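Local coordinates for periplasmic binding protein (Veillonella parvula, PDB 4N01), which probably binds a small solute in the periplasm and hands it to a membrane transporter, at residues Thr73-Leu78 against Glu94-Pro99; Lys310-Glu313 against Val318-Val321; Val67-Ala72 against Asp112-Tyr117. All coordinates share one frame; numbering follows the deposited sequence. Where two conformers were deposited one is given.

In the fold
The three contacts differ in depth and chemistry. Contact 3 is buried, and it is mostly apolar, with one weak hydrogen bond. It joins two loops that follow strands 66-68 and 109-111 of the five-stranded sheet. Contacts 1 and 2 are partly buried and polar. Contact 1 shares helix 71-79 with contact 3; in sequence it is nested inside the loop that contact 3 closes. Contact 2 comes later in the chain, between the turn after edge strand 306-309 of the four-stranded sheet and the start of helix 320-332. Arg319 of contact 2 forms a salt bridge with Glu75 of contact 1, and Ser312 probably hydrogen-bonds Glu94. Contacts 1 and 2 thus form one polar network.

Contact 1. Residues Thr73-Leu78 against Glu94-Pro99; sequences TTEMML and EEIYPP
The carboxylate of Glu75 and the ring of Tyr97 have their planes 40° apart. Tyr97 CB lies over a face of the carboxylate, 3.9 Å from Glu75 CD. Tyr97 N approaches from the same side, 54° out of the carboxylate plane. One face of the Tyr97 ring carries CD of Pro99, displaced toward the rim. The one hydrogen bond between the two segments runs from Tyr97 N to Glu75 OE2, at 3.0 Å and nearly straight. Glu75 CG is anti to its own carbonyl carbon (chi1 -63°), and the chain beyond it is extended, which carries the carboxylate from helix 71-79 across to the loop after strand 86-90. Glu75 OE2 also lies 3.6 Å from Ile96 CA and 4.1 Å from Ile96 CG2, so a methyl group borders the charged oxygen. The same OE2 takes a hydrogen bond from Gln71 NE2 and a salt bridge from Arg319 NH2. Tyr97 also touches Arg319, and a glycerol is bound near it. Three donors grip one oxygen of a buried acid. The Tyr97 bond ties loop to helix, Gln71 holds the oxygen from within the helix, and Arg319 brings in segment 318-321. Arg319 is likely to keep the carboxylate ionised.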
loop_
_atom_site.group_PDB
_atom_site.type_symbol
_atom_site.label_atom_id
_atom_site.label_comp_id
_atom_site.label_asym_id
_atom_site.label_seq_id
_atom_site.Cartn_x
_atom_site.Cartn_y
_atom_site.Cartn_z
ATOM N N THR A 73 -0.027 3.901 6.741
ATOM C CA THR A 73 0.924 4.273 7.783
ATOM C C THR A 73 0.391 3.936 9.177
ATOM O O THR A 73 1.168 3.659 10.090
ATOM C CB THR A 73 1.327 5.759 7.702
ATOM O OG1 THR A 73 0.147 6.565 7.660
ATOM C CG2 THR A 73 2.181 6.027 6.448
ATOM N N THR A 74 -0.929 3.951 9.357
ATOM C CA THR A 74 -1.514 3.491 10.624
ATOM C C THR A 74 -1.148 2.034 10.892
ATOM O O THR A 74 -0.741 1.679 12.005
ATOM C CB THR A 74 -3.044 3.645 10.641
ATOM O OG1 THR A 74 -3.379 5.034 10.726
ATOM C CG2 THR A 74 -3.663 2.906 11.839
ATOM N N GLU A 75 -1.274 1.192 9.867
ATOM C CA GLU A 75 -0.930 -0.218 10.024
ATOM C C GLU A 75 0.563 -0.418 10.263
ATOM O O GLU A 75 0.944 -1.235 11.103
ATOM C CB GLU A 75 -1.490 -1.069 8.860
ATOM C CG GLU A 75 -3.029 -1.017 8.856
ATOM C CD GLU A 75 -3.711 -1.908 7.822
ATOM O OE1 GLU A 75 -3.037 -2.429 6.897
ATOM O OE2 GLU A 75 -4.953 -2.090 7.939
HETATM N N MSE A 76 1.395 0.354 9.566
HETATM C CA MSE A 76 2.839 0.283 9.767
HETATM C C MSE A 76 3.182 0.587 11.209
HETATM O O MSE A 76 3.963 -0.129 11.835
HETATM C CB MSE A 76 3.568 1.250 8.832
HETATM C CG MSE A 76 3.484 0.805 7.383
HETATM SE SE MSE A 76 4.205 2.156 6.189
HETATM C CE MSE A 76 6.050 2.094 6.767
HETATM N N MSE A 77 2.579 1.637 11.748
HETATM C CA MSE A 77 2.865 2.024 13.123
HETATM C C MSE A 77 2.352 0.994 14.129
HETATM O O MSE A 77 3.041 0.672 15.099
HETATM C CB MSE A 77 2.309 3.419 13.422
HETATM C CG MSE A 77 3.053 4.523 12.674
HETATM SE SE MSE A 77 2.603 6.269 13.399
HETATM C CE MSE A 77 3.365 6.068 15.179
ATOM N N LEU A 78 1.159 0.462 13.898
ATOM C CA LEU A 78 0.607 -0.545 14.814
ATOM C C LEU A 78 1.433 -1.838 14.788
ATOM O O LEU A 78 1.603 -2.507 15.815
ATOM C CB LEU A 78 -0.864 -0.835 14.484
ATOM C CG LEU A 78 -1.838 0.331 14.717
ATOM C CD1 LEU A 78 -3.210 0.009 14.152
ATOM C CD2 LEU A 78 -1.949 0.681 16.209
ATOM N N GLU A 94 -10.556 0.657 4.692
ATOM C CA GLU A 94 -11.066 -0.713 4.646
ATOM C C GLU A 94 -10.833 -1.341 6.006
ATOM O O GLU A 94 -10.224 -0.707 6.871
ATOM C CB GLU A 94 -10.355 -1.516 3.544
ATOM C CG GLU A 94 -8.839 -1.329 3.492
ATOM C CD GLU A 94 -8.149 -2.221 2.451
ATOM O OE1 GLU A 94 -7.981 -3.434 2.722
ATOM O OE2 GLU A 94 -7.755 -1.714 1.363
ATOM N N GLU A 95 -11.314 -2.573 6.203
ATOM C CA GLU A 95 -11.122 -3.278 7.474
ATOM C C GLU A 95 -9.647 -3.300 7.857
ATOM O O GLU A 95 -8.785 -3.586 7.023
ATOM C CB GLU A 95 -11.649 -4.720 7.400
ATOM C CG GLU A 95 -11.521 -5.502 8.717
ATOM C CD GLU A 95 -11.730 -7.005 8.560
ATOM O OE1 GLU A 95 -11.420 -7.555 7.479
ATOM O OE2 GLU A 95 -12.198 -7.645 9.527
ATOM N N ILE A 96 -9.365 -2.985 9.117
ATOM C CA ILE A 96 -7.993 -2.996 9.621
ATOM C C ILE A 96 -7.470 -4.428 9.535
ATOM O O ILE A 96 -8.217 -5.374 9.778
ATOM C CB ILE A 96 -7.958 -2.516 11.083
ATOM C CG1 ILE A 96 -8.506 -1.086 11.159
ATOM C CG2 ILE A 96 -6.539 -2.593 11.658
ATOM C CD1 ILE A 96 -7.781 -0.110 10.258
ATOM N N TYR A 97 -6.213 -4.590 9.136
ATOM C CA TYR A 97 -5.564 -5.901 9.105
ATOM C C TYR A 97 -5.810 -6.589 10.455
ATOM O O TYR A 97 -5.456 -6.046 11.505
ATOM C CB TYR A 97 -4.068 -5.681 8.865
ATOM C CG TYR A 97 -3.291 -6.890 8.420
ATOM C CD1 TYR A 97 -3.771 -7.721 7.412
ATOM C CD2 TYR A 97 -2.054 -7.187 8.986
ATOM C CE1 TYR A 97 -3.048 -8.829 6.993
ATOM C CE2 TYR A 97 -1.328 -8.291 8.574
ATOM C CZ TYR A 97 -1.829 -9.104 7.579
ATOM O OH TYR A 97 -1.120 -10.204 7.157
ATOM N N PRO A 98 -6.456 -7.764 10.436
ATOM C CA PRO A 98 -6.980 -8.361 11.676
ATOM C C PRO A 98 -5.991 -8.498 12.845
ATOM O O PRO A 98 -6.405 -8.236 13.978
ATOM C CB PRO A 98 -7.520 -9.716 11.206
ATOM C CG PRO A 98 -7.975 -9.434 9.812
ATOM C CD PRO A 98 -6.904 -8.512 9.247
ATOM N N PRO A 99 -4.715 -8.854 12.592
ATOM C CA PRO A 99 -3.801 -8.890 13.745
ATOM C C PRO A 99 -3.617 -7.535 14.440
ATOM O O PRO A 99 -3.128 -7.495 15.570
ATOM C CB PRO A 99 -2.469 -9.331 13.123
ATOM C CG PRO A 99 -2.864 -10.113 11.908
ATOM C CD PRO A 99 -4.082 -9.407 11.374
#

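Contact 2. Residues Lys310-Glu313 against Val318-Val321; sequences KLSE and VRTV
The backbones come closest at Glu313 and Arg319, whose CA atoms are 5.3 Å apart after a short connection that turns the chain back on itself. The Arg319 side chain runs extended beside segment 310-313. In one of its two conformers, Ser312 sets OG over a face of the guanidinium, 3.1 Å from Arg319 CZ and offset toward the rim. This is not a hydrogen bond, because the guanidinium N-H bonds do not point at it; in this conformer Ser312 OG probably hydrogen-bonds Glu94 OE1 instead. Glu313 CG packs 4.2 Å from Arg319 CD. Glu313 OE1 accepts Lys310 N at 2.9 Å, and OE2 forms a salt bridge with Arg326. Two well-placed waters bridge the segments. One joins Ser312 O to Arg319 N, and the other joins Glu313 OE2 to Arg319 NH1. NH2 of Arg319 pairs with Glu75. A leucine in place of Arg319 would probably leave Glu75 without its charged mate and the second water without its donor. Segment 310-313 follows strand 306-309, at one edge of the four-stranded sheet. Segment 318-321 leads into helix 320-332, and Val318 packs on helices 71-79, 165-178 and 182-203.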
loop_
_atom_site.group_PDB
_atom_site.type_symbol
_atom_site.label_atom_id
_atom_site.label_comp_id
_atom_site.label_asym_id
_atom_site.label_seq_id
_atom_site.Cartn_x
_atom_site.Cartn_y
_atom_site.Cartn_z
ATOM N N LYS A 310 -7.419 -6.782 -1.884
ATOM C CA LYS A 310 -7.682 -5.456 -1.351
ATOM C C LYS A 310 -6.531 -4.572 -1.788
ATOM O O LYS A 310 -5.396 -5.042 -1.911
ATOM C CB LYS A 310 -7.740 -5.481 0.172
ATOM C CG LYS A 310 -8.812 -6.410 0.726
ATOM C CD LYS A 310 -10.199 -5.948 0.314
ATOM C CE LYS A 310 -10.575 -4.674 1.058
ATOM N NZ LYS A 310 -11.944 -4.180 0.675
ATOM N N LEU A 311 -6.815 -3.295 -2.013
ATOM C CA LEU A 311 -5.779 -2.351 -2.434
ATOM C C LEU A 311 -4.646 -2.287 -1.401
ATOM O O LEU A 311 -3.483 -2.106 -1.765
ATOM C CB LEU A 311 -6.398 -0.969 -2.632
ATOM C CG LEU A 311 -5.522 0.099 -3.280
ATOM C CD1 LEU A 311 -5.225 -0.277 -4.720
ATOM C CD2 LEU A 311 -6.201 1.463 -3.191
ATOM N N SER A 312 -4.987 -2.448 -0.126
ATOM C CA SER A 312 -4.002 -2.428 0.958
ATOM C C SER A 312 -2.958 -3.539 0.833
ATOM O O SER A 312 -1.861 -3.433 1.390
ATOM C CB SER A 312 -4.698 -2.556 2.303
ATOM O OG SER A 312 -5.309 -3.832 2.415
ATOM N N GLU A 313 -3.312 -4.603 0.111
ATOM C CA GLU A 313 -2.447 -5.767 -0.046
ATOM C C GLU A 313 -1.389 -5.581 -1.111
ATOM O O GLU A 313 -0.341 -6.228 -1.067
ATOM C CB GLU A 313 -3.295 -6.999 -0.408
ATOM C CG GLU A 313 -4.105 -7.541 0.767
ATOM C CD GLU A 313 -5.039 -8.671 0.372
ATOM O OE1 GLU A 313 -5.526 -8.687 -0.786
ATOM O OE2 GLU A 313 -5.286 -9.559 1.218
ATOM N N VAL A 318 1.963 -3.359 5.544
ATOM C CA VAL A 318 2.503 -4.494 6.286
ATOM C C VAL A 318 1.915 -5.799 5.783
ATOM O O VAL A 318 2.190 -6.855 6.334
ATOM C CB VAL A 318 2.236 -4.361 7.797
ATOM C CG1 VAL A 318 2.877 -3.091 8.331
ATOM C CG2 VAL A 318 0.734 -4.365 8.059
ATOM N N ARG A 319 1.118 -5.728 4.714
ATOM C CA ARG A 319 0.390 -6.911 4.262
ATOM C C ARG A 319 1.017 -7.608 3.069
ATOM O O ARG A 319 0.508 -8.647 2.635
ATOM C CB ARG A 319 -1.042 -6.543 3.872
ATOM C CG ARG A 319 -1.817 -5.764 4.926
ATOM C CD ARG A 319 -3.258 -5.685 4.476
ATOM N NE ARG A 319 -4.041 -4.761 5.284
ATOM C CZ ARG A 319 -5.364 -4.804 5.386
ATOM N NH1 ARG A 319 -6.054 -5.754 4.754
ATOM N NH2 ARG A 319 -5.992 -3.910 6.130
ATOM N N THR A 320 2.084 -7.038 2.515
ATOM C CA THR A 320 2.540 -7.475 1.195
ATOM C C THR A 320 2.913 -8.944 1.077
ATOM O O THR A 320 2.386 -9.653 0.215
ATOM C CB THR A 320 3.732 -6.635 0.665
ATOM O OG1 THR A 320 3.412 -5.244 0.769
ATOM C CG2 THR A 320 3.989 -6.976 -0.792
ATOM N N VAL A 321 3.843 -9.395 1.910
ATOM C CA VAL A 321 4.324 -10.767 1.776
ATOM C C VAL A 321 3.209 -11.772 2.097
ATOM O O VAL A 321 3.097 -12.811 1.445
ATOM C CB VAL A 321 5.595 -11.005 2.616
ATOM C CG1 VAL A 321 5.933 -12.488 2.657
ATOM C CG2 VAL A 321 6.757 -10.224 2.001
HETATM O O HOH W 1 0.779 -3.904 2.498
HETATM O O HOH W 2 -5.171 -8.383 3.969
HETATM O O HOH W 3 1.658 -4.581 -0.755
#

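Contact 3. Residues Val67-Ala72 against Asp112-Tyr117; sequences VSMSQA and DKWPSY
Met69, a selenomethionine, meets Trp114 through both its backbone and its side chain. Trp114 NE1 gives a weak hydrogen bond to Met69 O, 3.0 Å long. Its angle of 129° is far from straight, although the carbonyl oxygen sits at the edge of the indole and near its plane. The Met69 side chain approaches the same part of the ring, with CE 3.8 Å from Trp114 CD1. Its selenium lies 5.5 Å from the centroid of the five-membered ring and 60° off the ring normal. This is an oblique Met-aromatic contact, beside the ring rather than squarely over it. Pro115 is the next neighbour, with CD 3.9 Å from Met69 SE. The Met69 chain bends at chi2 (-75°) and again at chi3, and these bends bring SE and CE against the Trp-Pro pair.

Around this first shell, Phe91 packs edge-to-face with Trp114, and Ser134 touches both Trp114 and Met69. The Met69 backbone bonds to Thr129, while Ser70 OG takes a hydrogen bond from Trp131 N. Pro115 and Val67 both rest on Leu110. A glycerol, probably from the crystallisation liquor, lies about 3 Å from the Trp114 side chain and may mark a pocket.

In the parallel sheet, strand 86-90 lies between strands 66-68 and 109-111. The contact therefore joins the loops that leave the two flanking strands. One loop leads into helix 71-79. The other leads into helix 117-121, where Ser116 is the N-cap and its OG accepts Val119 N.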
loop_
_atom_site.group_PDB
_atom_site.type_symbol
_atom_site.label_atom_id
_atom_site.label_comp_id
_atom_site.label_asym_id
_atom_site.label_seq_id
_atom_site.Cartn_x
_atom_site.Cartn_y
_atom_site.Cartn_z
ATOM N N VAL A 67 0.503 11.323 14.752
ATOM C CA VAL A 67 -0.764 11.237 14.041
ATOM C C VAL A 67 -0.540 10.578 12.693
ATOM O O VAL A 67 0.339 10.988 11.926
ATOM C CB VAL A 67 -1.410 12.623 13.817
ATOM C CG1 VAL A 67 -2.601 12.511 12.861
ATOM C CG2 VAL A 67 -1.850 13.240 15.165
ATOM N N SER A 68 -1.329 9.551 12.404
ATOM C CA SER A 68 -1.260 8.920 11.099
ATOM C C SER A 68 -2.456 9.359 10.255
ATOM O O SER A 68 -3.605 9.185 10.659
ATOM C CB SER A 68 -1.241 7.400 11.232
ATOM O OG SER A 68 -1.342 6.809 9.947
HETATM N N MSE A 69 -2.177 9.934 9.088
HETATM C CA MSE A 69 -3.222 10.475 8.221
HETATM C C MSE A 69 -3.739 9.463 7.197
HETATM O O MSE A 69 -4.636 9.780 6.417
HETATM C CB MSE A 69 -2.691 11.707 7.469
HETATM C CG MSE A 69 -2.230 12.845 8.359
HETATM SE SE MSE A 69 -3.690 13.854 9.173
HETATM C CE MSE A 69 -4.082 15.060 7.673
ATOM N N SER A 70 -3.171 8.258 7.178
ATOM C CA SER A 70 -3.563 7.255 6.181
ATOM C C SER A 70 -3.614 5.872 6.804
ATOM O O SER A 70 -2.899 5.597 7.775
ATOM C CB SER A 70 -2.566 7.234 5.020
ATOM O OG SER A 70 -2.397 8.539 4.475
ATOM N N GLN A 71 -4.435 4.985 6.252
ATOM C CA GLN A 71 -4.539 3.657 6.842
ATOM C C GLN A 71 -3.236 2.866 6.749
ATOM O O GLN A 71 -2.890 2.117 7.677
ATOM C CB GLN A 71 -5.679 2.850 6.223
ATOM C CG GLN A 71 -5.810 1.469 6.851
ATOM C CD GLN A 71 -7.092 0.765 6.466
ATOM O OE1 GLN A 71 -8.014 1.382 5.914
ATOM N NE2 GLN A 71 -7.157 -0.538 6.745
ATOM N N ALA A 72 -2.524 3.024 5.633
ATOM C CA ALA A 72 -1.288 2.283 5.409
ATOM C C ALA A 72 -0.231 2.616 6.464
ATOM O O ALA A 72 0.379 1.712 7.039
ATOM C CB ALA A 72 -0.751 2.522 4.005
ATOM N N ASP A 112 -13.067 10.223 9.837
ATOM C CA ASP A 112 -13.258 9.112 8.914
ATOM C C ASP A 112 -12.519 9.398 7.615
ATOM O O ASP A 112 -12.174 8.478 6.871
ATOM C CB ASP A 112 -14.748 8.876 8.646
ATOM C CG ASP A 112 -15.527 8.580 9.918
ATOM O OD1 ASP A 112 -16.721 8.941 9.981
ATOM O OD2 ASP A 112 -14.938 7.993 10.854
ATOM N N LYS A 113 -12.293 10.682 7.342
ATOM C CA LYS A 113 -11.407 11.101 6.250
ATOM C C LYS A 113 -10.208 11.837 6.840
ATOM O O LYS A 113 -9.574 11.334 7.770
ATOM C CB LYS A 113 -12.157 11.974 5.241
ATOM C CG LYS A 113 -13.142 11.203 4.375
ATOM C CD LYS A 113 -13.796 12.105 3.336
ATOM C CE LYS A 113 -14.796 11.336 2.484
ATOM N NZ LYS A 113 -15.654 12.243 1.670
ATOM N N TRP A 114 -9.885 13.017 6.316
ATOM C CA TRP A 114 -8.837 13.827 6.941
ATOM C C TRP A 114 -9.435 14.855 7.887
ATOM O O TRP A 114 -10.450 15.474 7.574
ATOM C CB TRP A 114 -7.969 14.529 5.896
ATOM C CG TRP A 114 -7.081 13.599 5.132
ATOM C CD1 TRP A 114 -6.208 12.682 5.650
ATOM C CD2 TRP A 114 -6.952 13.520 3.712
ATOM N NE1 TRP A 114 -5.553 12.025 4.632
ATOM C CE2 TRP A 114 -5.994 12.523 3.432
ATOM C CE3 TRP A 114 -7.561 14.192 2.643
ATOM C CZ2 TRP A 114 -5.628 12.184 2.129
ATOM C CZ3 TRP A 114 -7.202 13.855 1.351
ATOM C CH2 TRP A 114 -6.243 12.857 1.104
ATOM N N PRO A 115 -8.799 15.045 9.049
ATOM C CA PRO A 115 -9.318 16.017 10.016
ATOM C C PRO A 115 -8.992 17.455 9.600
ATOM O O PRO A 115 -8.033 17.676 8.856
ATOM C CB PRO A 115 -8.558 15.663 11.301
ATOM C CG PRO A 115 -7.252 15.102 10.811
ATOM C CD PRO A 115 -7.554 14.400 9.506
ATOM N N SER A 116 -9.780 18.413 10.077
ATOM C CA SER A 116 -9.469 19.825 9.886
ATOM C C SER A 116 -8.192 20.144 10.649
ATOM O O SER A 116 -7.792 19.387 11.535
ATOM C CB SER A 116 -10.602 20.701 10.413
ATOM O OG SER A 116 -10.647 20.664 11.830
ATOM N N TYR A 117 -7.553 21.259 10.308
ATOM C CA TYR A 117 -6.340 21.689 11.004
ATOM C C TYR A 117 -6.606 21.810 12.507
ATOM O O TYR A 117 -5.772 21.426 13.324
ATOM C CB TYR A 117 -5.828 23.012 10.416
ATOM C CG TYR A 117 -4.753 23.714 11.224
ATOM C CD1 TYR A 117 -3.411 23.368 11.091
ATOM C CD2 TYR A 117 -5.079 24.746 12.102
ATOM C CE1 TYR A 117 -2.425 24.019 11.823
ATOM C CE2 TYR A 117 -4.101 25.401 12.838
ATOM C CZ TYR A 117 -2.779 25.033 12.690
ATOM O OH TYR A 117 -1.809 25.678 13.415
#